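Local coordinates for protein 2-c-methyl-d-erythritol 2,4-cyclodiphosphate synthase (Plasmodium falciparum, PDB 4C81) that probably catalyses the zinc-dependent cyclisation of a CDP-linked methylerythritol phosphate to 2-C-methyl-D-erythritol 2,4-cyclodiphosphate, with release of CMP, in isoprenoid biosynthesis, at residues H17-L22 with N52-L57; L44-V49 with G62-H67. The protein carries 1 engineered substitution. All blocks are in the same frame, centred on the assembly; numbering follows the deposited sequence.

Contact 1: H17-L22 with N52-L57; sequences HKIKVL and NNVLVL. With ZN (zinc ion), chain B.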
loop_
_atom_site.group_PDB
_atom_site.type_symbol
_atom_site.label_atom_id
_atom_site.label_comp_id
_atom_site.label_asym_id
_atom_site.label_seq_id
_atom_site.Cartn_x
_atom_site.Cartn_y
_atom_site.Cartn_z
ATOM N N HIS A 17 11.437 6.895 8.764
ATOM C CA HIS A 17 12.403 7.645 9.560
ATOM C C HIS A 17 13.811 7.115 9.364
ATOM O O HIS A 17 14.009 5.922 9.120
ATOM C CB HIS A 17 12.017 7.645 11.043
ATOM C CG HIS A 17 10.869 8.555 11.353
ATOM N ND1 HIS A 17 10.976 9.928 11.301
ATOM C CD2 HIS A 17 9.583 8.290 11.682
ATOM C CE1 HIS A 17 9.808 10.469 11.603
ATOM N NE2 HIS A 17 8.947 9.497 11.838
ATOM N N LYS A 18 14.773 8.032 9.453
ATOM C CA LYS A 18 16.191 7.707 9.375
ATOM C C LYS A 18 16.628 7.050 10.674
ATOM O O LYS A 18 16.220 7.473 11.763
ATOM C CB LYS A 18 17.024 8.971 9.139
ATOM C CG LYS A 18 16.745 9.676 7.819
ATOM C CD LYS A 18 17.478 11.019 7.719
ATOM C CE LYS A 18 18.993 10.861 7.654
ATOM N NZ LYS A 18 19.434 10.015 6.508
ATOM N N ILE A 19 17.451 6.014 10.553
ATOM C CA ILE A 19 17.967 5.306 11.716
ATOM C C ILE A 19 19.473 5.091 11.634
ATOM O O ILE A 19 20.079 5.195 10.560
ATOM C CB ILE A 19 17.287 3.926 11.900
ATOM C CG1 ILE A 19 17.480 3.039 10.661
ATOM C CG2 ILE A 19 15.808 4.099 12.209
ATOM C CD1 ILE A 19 17.379 1.563 10.956
ATOM N N LYS A 20 20.057 4.789 12.790
ATOM C CA LYS A 20 21.453 4.387 12.900
ATOM C C LYS A 20 21.515 3.175 13.824
ATOM O O LYS A 20 21.173 3.269 15.006
ATOM C CB LYS A 20 22.296 5.537 13.452
ATOM C CG LYS A 20 23.771 5.209 13.639
ATOM C CD LYS A 20 24.606 6.466 13.833
ATOM C CE LYS A 20 24.864 7.184 12.516
ATOM N NZ LYS A 20 25.694 8.401 12.695
ATOM N N VAL A 21 21.914 2.031 13.275
ATOM C CA VAL A 21 22.020 0.804 14.057
ATOM C C VAL A 21 23.310 0.853 14.867
ATOM O O VAL A 21 24.370 1.179 14.330
ATOM C CB VAL A 21 22.007 -0.451 13.160
ATOM C CG1 VAL A 21 22.189 -1.709 13.999
ATOM C CG2 VAL A 21 20.700 -0.525 12.364
ATOM N N LEU A 22 23.208 0.543 16.157
ATOM C CA LEU A 22 24.366 0.566 17.050
ATOM C C LEU A 22 25.176 -0.713 16.873
ATOM O O LEU A 22 25.044 -1.669 17.645
ATOM C CB LEU A 22 23.924 0.737 18.507
ATOM C CG LEU A 22 23.138 2.015 18.813
ATOM C CD1 LEU A 22 22.765 2.086 20.288
ATOM C CD2 LEU A 22 23.926 3.254 18.398
ATOM N N ASN A 52 16.579 -0.777 21.868
ATOM C CA ASN A 52 17.782 -0.256 22.522
ATOM C C ASN A 52 19.048 -0.250 21.662
ATOM O O ASN A 52 19.995 0.469 21.977
ATOM C CB ASN A 52 18.045 -1.023 23.825
ATOM C CG ASN A 52 16.887 -0.921 24.812
ATOM O OD1 ASN A 52 16.105 0.030 24.780
ATOM N ND2 ASN A 52 16.774 -1.910 25.691
ATOM N N ASN A 53 19.062 -1.033 20.584
ATOM C CA ASN A 53 20.226 -1.124 19.694
ATOM C C ASN A 53 20.110 -0.306 18.399
ATOM O O ASN A 53 20.943 -0.442 17.502
ATOM C CB ASN A 53 20.546 -2.596 19.376
ATOM C CG ASN A 53 19.584 -3.224 18.368
ATOM O OD1 ASN A 53 20.011 -3.932 17.456
ATOM N ND2 ASN A 53 18.290 -2.976 18.533
ATOM N N VAL A 54 19.088 0.545 18.311
ATOM C CA VAL A 54 18.882 1.402 17.137
ATOM C C VAL A 54 18.565 2.838 17.556
ATOM O O VAL A 54 17.728 3.068 18.430
ATOM C CB VAL A 54 17.728 0.885 16.246
ATOM C CG1 VAL A 54 17.619 1.731 14.983
ATOM C CG2 VAL A 54 17.932 -0.586 15.890
ATOM N N LEU A 55 19.252 3.793 16.934
ATOM C CA LEU A 55 18.969 5.208 17.129
ATOM C C LEU A 55 18.110 5.695 15.973
ATOM O O LEU A 55 18.233 5.195 14.856
ATOM C CB LEU A 55 20.263 6.021 17.178
ATOM C CG LEU A 55 21.210 5.742 18.346
ATOM C CD1 LEU A 55 22.451 6.609 18.218
ATOM C CD2 LEU A 55 20.522 5.982 19.681
ATOM N N VAL A 56 17.245 6.666 16.250
ATOM C CA VAL A 56 16.436 7.295 15.214
ATOM C C VAL A 56 16.830 8.770 15.129
ATOM O O VAL A 56 16.936 9.454 16.152
ATOM C CB VAL A 56 14.920 7.116 15.483
ATOM C CG1 VAL A 56 14.465 7.943 16.681
ATOM C CG2 VAL A 56 14.108 7.463 14.234
ATOM N N LEU A 57 17.087 9.240 13.911
ATOM C CA LEU A 57 17.497 10.622 13.677
ATOM C C LEU A 57 16.275 11.423 13.241
ATOM O O LEU A 57 16.006 11.563 12.045
ATOM C CB LEU A 57 18.607 10.687 12.622
ATOM C CG LEU A 57 19.838 9.809 12.880
ATOM C CD1 LEU A 57 20.835 9.941 11.739
ATOM C CD2 LEU A 57 20.500 10.148 14.209
HETATM ZN ZN ZN B . 6.904 9.606 11.804
HETATM O O HOH W 1 5.975 11.013 11.116
#
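Lys20 and Leu55 face each other as an antiparallel hydrogen-bonded pair: Lys20 N donates to Leu55 O at 2.8 Å, and Leu55 N returns a nearly straight bond to Lys20 O (170° at the hydrogen). Beyond them, Leu22 N donates to Asn53 O at 2.8 Å, where strand 9-21 gives way to a loop. At the other end Leu57 N donates to Lys18 O at 2.9 Å. The same oxygen is touched by Val56 CG2 at 3.3 Å. These bonds place strand 54-57 beside strand 9-21, as the outermost strand of this chain's mixed sheet in the YgbB-family fold; Val54 and Val56 also make backbone bonds to Leu44 and Lys42. His17 on strand 9-21 links the contact to the zinc and CDP site: its NE2 binds the zinc ion at 2.0 Å, with Asp15, His67 and a water as the other ligands, and the residue also touches bound CDP. Val56 has CG2 anti to its backbone N, which turns this methyl toward His17 CB, 3.8 Å away. On the face shared by Ile19, Val21, Val54 and Val56, Ile19 CB meets Val54 CG1 at 3.8 Å, the two side chains crossing obliquely. On the face that carries Lys20 and Leu55, Leu55 is met by Leu22 from the loop: Leu22 CD2 lies 3.7 Å from Leu55 CD1, the side chains nearly at right angles.

Contact 2: L44-V49 with G62-H67; sequences LTLGGV and GDIIYH. With ZN (zinc ion), chain B.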
loop_
_atom_site.group_PDB
_atom_site.type_symbol
_atom_site.label_atom_id
_atom_site.label_comp_id
_atom_site.label_asym_id
_atom_site.label_seq_id
_atom_site.Cartn_x
_atom_site.Cartn_y
_atom_site.Cartn_z
ATOM N N LEU A 44 15.298 4.612 19.213
ATOM C CA LEU A 44 14.090 4.309 18.432
ATOM C C LEU A 44 12.982 3.699 19.290
ATOM O O LEU A 44 13.235 2.840 20.137
ATOM C CB LEU A 44 14.418 3.344 17.280
ATOM C CG LEU A 44 13.243 2.804 16.447
ATOM C CD1 LEU A 44 12.581 3.922 15.654
ATOM C CD2 LEU A 44 13.709 1.688 15.522
ATOM N N THR A 45 11.754 4.156 19.056
ATOM C CA THR A 45 10.556 3.540 19.611
ATOM C C THR A 45 9.720 3.042 18.441
ATOM O O THR A 45 9.541 3.758 17.455
ATOM C CB THR A 45 9.726 4.548 20.426
ATOM O OG1 THR A 45 10.553 5.150 21.428
ATOM C CG2 THR A 45 8.538 3.858 21.091
ATOM N N LEU A 46 9.220 1.816 18.552
ATOM C CA LEU A 46 8.481 1.171 17.470
ATOM C C LEU A 46 7.240 0.478 18.042
ATOM O O LEU A 46 7.348 -0.492 18.798
ATOM C CB LEU A 46 9.399 0.179 16.746
ATOM C CG LEU A 46 9.032 -0.282 15.336
ATOM C CD1 LEU A 46 8.906 0.896 14.380
ATOM C CD2 LEU A 46 10.076 -1.263 14.829
ATOM N N GLY A 47 6.062 0.989 17.685
ATOM C CA GLY A 47 4.805 0.515 18.256
ATOM C C GLY A 47 4.787 0.632 19.769
ATOM O O GLY A 47 4.247 -0.231 20.459
ATOM N N GLY A 48 5.400 1.699 20.278
ATOM C CA GLY A 48 5.522 1.921 21.718
ATOM C C GLY A 48 6.608 1.115 22.418
ATOM O O GLY A 48 6.758 1.225 23.633
ATOM N N VAL A 49 7.365 0.315 21.667
ATOM C CA VAL A 49 8.416 -0.530 22.238
ATOM C C VAL A 49 9.784 0.084 21.966
ATOM O O VAL A 49 10.133 0.343 20.814
ATOM C CB VAL A 49 8.390 -1.957 21.644
ATOM C CG1 VAL A 49 9.470 -2.828 22.291
ATOM C CG2 VAL A 49 7.014 -2.592 21.814
ATOM N N GLY A 62 10.222 8.998 16.273
ATOM C CA GLY A 62 10.562 8.126 15.151
ATOM C C GLY A 62 9.705 6.878 15.030
ATOM O O GLY A 62 10.055 5.958 14.289
ATOM N N ASP A 63 8.574 6.851 15.734
ATOM C CA ASP A 63 7.728 5.658 15.795
ATOM C C ASP A 63 6.870 5.524 14.534
ATOM O O ASP A 63 5.711 5.948 14.503
ATOM C CB ASP A 63 6.855 5.683 17.058
ATOM C CG ASP A 63 6.230 4.330 17.372
ATOM O OD1 ASP A 63 5.907 3.569 16.433
ATOM O OD2 ASP A 63 6.051 4.021 18.569
ATOM N N ILE A 64 7.452 4.924 13.500
ATOM C CA ILE A 64 6.773 4.769 12.209
ATOM C C ILE A 64 5.436 4.030 12.317
ATOM O O ILE A 64 4.521 4.289 11.534
ATOM C CB ILE A 64 7.675 4.074 11.137
ATOM C CG1 ILE A 64 8.218 2.734 11.649
ATOM C CG2 ILE A 64 8.813 5.006 10.703
ATOM C CD1 ILE A 64 8.962 1.925 10.597
ATOM N N ILE A 65 5.321 3.113 13.276
ATOM C CA ILE A 65 4.087 2.345 13.444
ATOM C C ILE A 65 2.959 3.238 13.969
ATOM O O ILE A 65 1.887 3.329 13.357
ATOM C CB ILE A 65 4.295 1.119 14.364
ATOM C CG1 ILE A 65 5.229 0.105 13.692
ATOM C CG2 ILE A 65 2.973 0.460 14.697
ATOM C CD1 ILE A 65 5.485 -1.137 14.527
ATOM N N TYR A 66 3.195 3.902 15.096
ATOM C CA TYR A 66 2.181 4.803 15.650
ATOM C C TYR A 66 1.812 5.929 14.688
ATOM O O TYR A 66 0.629 6.252 14.541
ATOM C CB TYR A 66 2.633 5.393 16.996
ATOM C CG TYR A 66 2.456 4.496 18.218
ATOM C CD1 TYR A 66 1.792 3.267 18.147
ATOM C CD2 TYR A 66 2.921 4.909 19.463
ATOM C CE1 TYR A 66 1.626 2.470 19.270
ATOM C CE2 TYR A 66 2.753 4.117 20.593
ATOM C CZ TYR A 66 2.110 2.903 20.489
ATOM O OH TYR A 66 1.943 2.121 21.606
ATOM N N HIS A 67 2.811 6.517 14.034
ATOM C CA HIS A 67 2.568 7.624 13.112
ATOM C C HIS A 67 1.762 7.164 11.895
ATOM O O HIS A 67 0.797 7.826 11.501
ATOM C CB HIS A 67 3.875 8.286 12.666
ATOM C CG HIS A 67 4.703 8.820 13.795
ATOM N ND1 HIS A 67 5.990 9.282 13.622
ATOM C CD2 HIS A 67 4.434 8.941 15.117
ATOM C CE1 HIS A 67 6.476 9.672 14.787
ATOM N NE2 HIS A 67 5.551 9.477 15.710
HETATM ZN ZN ZN B . 6.904 9.606 11.804
HETATM O O HOH W 1 5.975 11.013 11.116
#
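An aspartate N-cap joins the start of helix 64-77 to a tight β-hairpin, the type I' turn from Leu46 to Val49 that links strands 43-46 and 49-51. Asp63 is the cap, and its carboxylate grips both sides of the junction. OD1 accepts Gly47 N at 2.9 Å on its syn side; Tyr66 N, the capping donor, approaches OD1 from the opposite face of the carboxylate along an almost straight 177° bond. OD2 takes Gly48 N on its syn lone pair at 3.0 Å. With CG anti to the backbone N (chi1 -165°), the group extends toward the amides of the turn, and three amides hold its rotation. Thr45 O lies 3.1 Å from Asp63 CA in a CA-H...O contact, while Thr45 CG2 brushes OD2. Deeper in the core, Leu46 CD1 presses tightly on Ile64 CG1 (3.4 Å), and Leu46 CG meets Ile65 CD1 with the two side chains roughly perpendicular. One turn along the helix from the cap, His67 ND1 binds the zinc ion and its NE2 is hydrogen-bonded to Ser98 OG. The Tyr66 ring lies flat against the glycines: Gly47 CA makes a CH-pi contact over its face, and Gly48 N sits 3.5 Å above the same face, near the rim.

The centres of the two contacts lie 12 Å apart, and their segments alternate along the chain: 17-22, 44-49, 52-57, then 62-67. Contact 1 pairs strands 9-21 and 54-57 of the mixed sheet, whereas contact 2 is buried nearer the centre of the chain, between a small two-stranded hairpin and helix 64-77. A probable hydrogen bond from Leu44 N to Val54 O ties the hairpin to strand 54-57. The other meeting point is the metal: His17 from the sheet and His67 from the helix converge on one zinc ion, their rings meeting with planes at about 75°, and His17 CD2 also packs on Ile64 and Gly62. The metal site, probably catalytic as in other enzymes of this family, is thus assembled where sheet and helix meet.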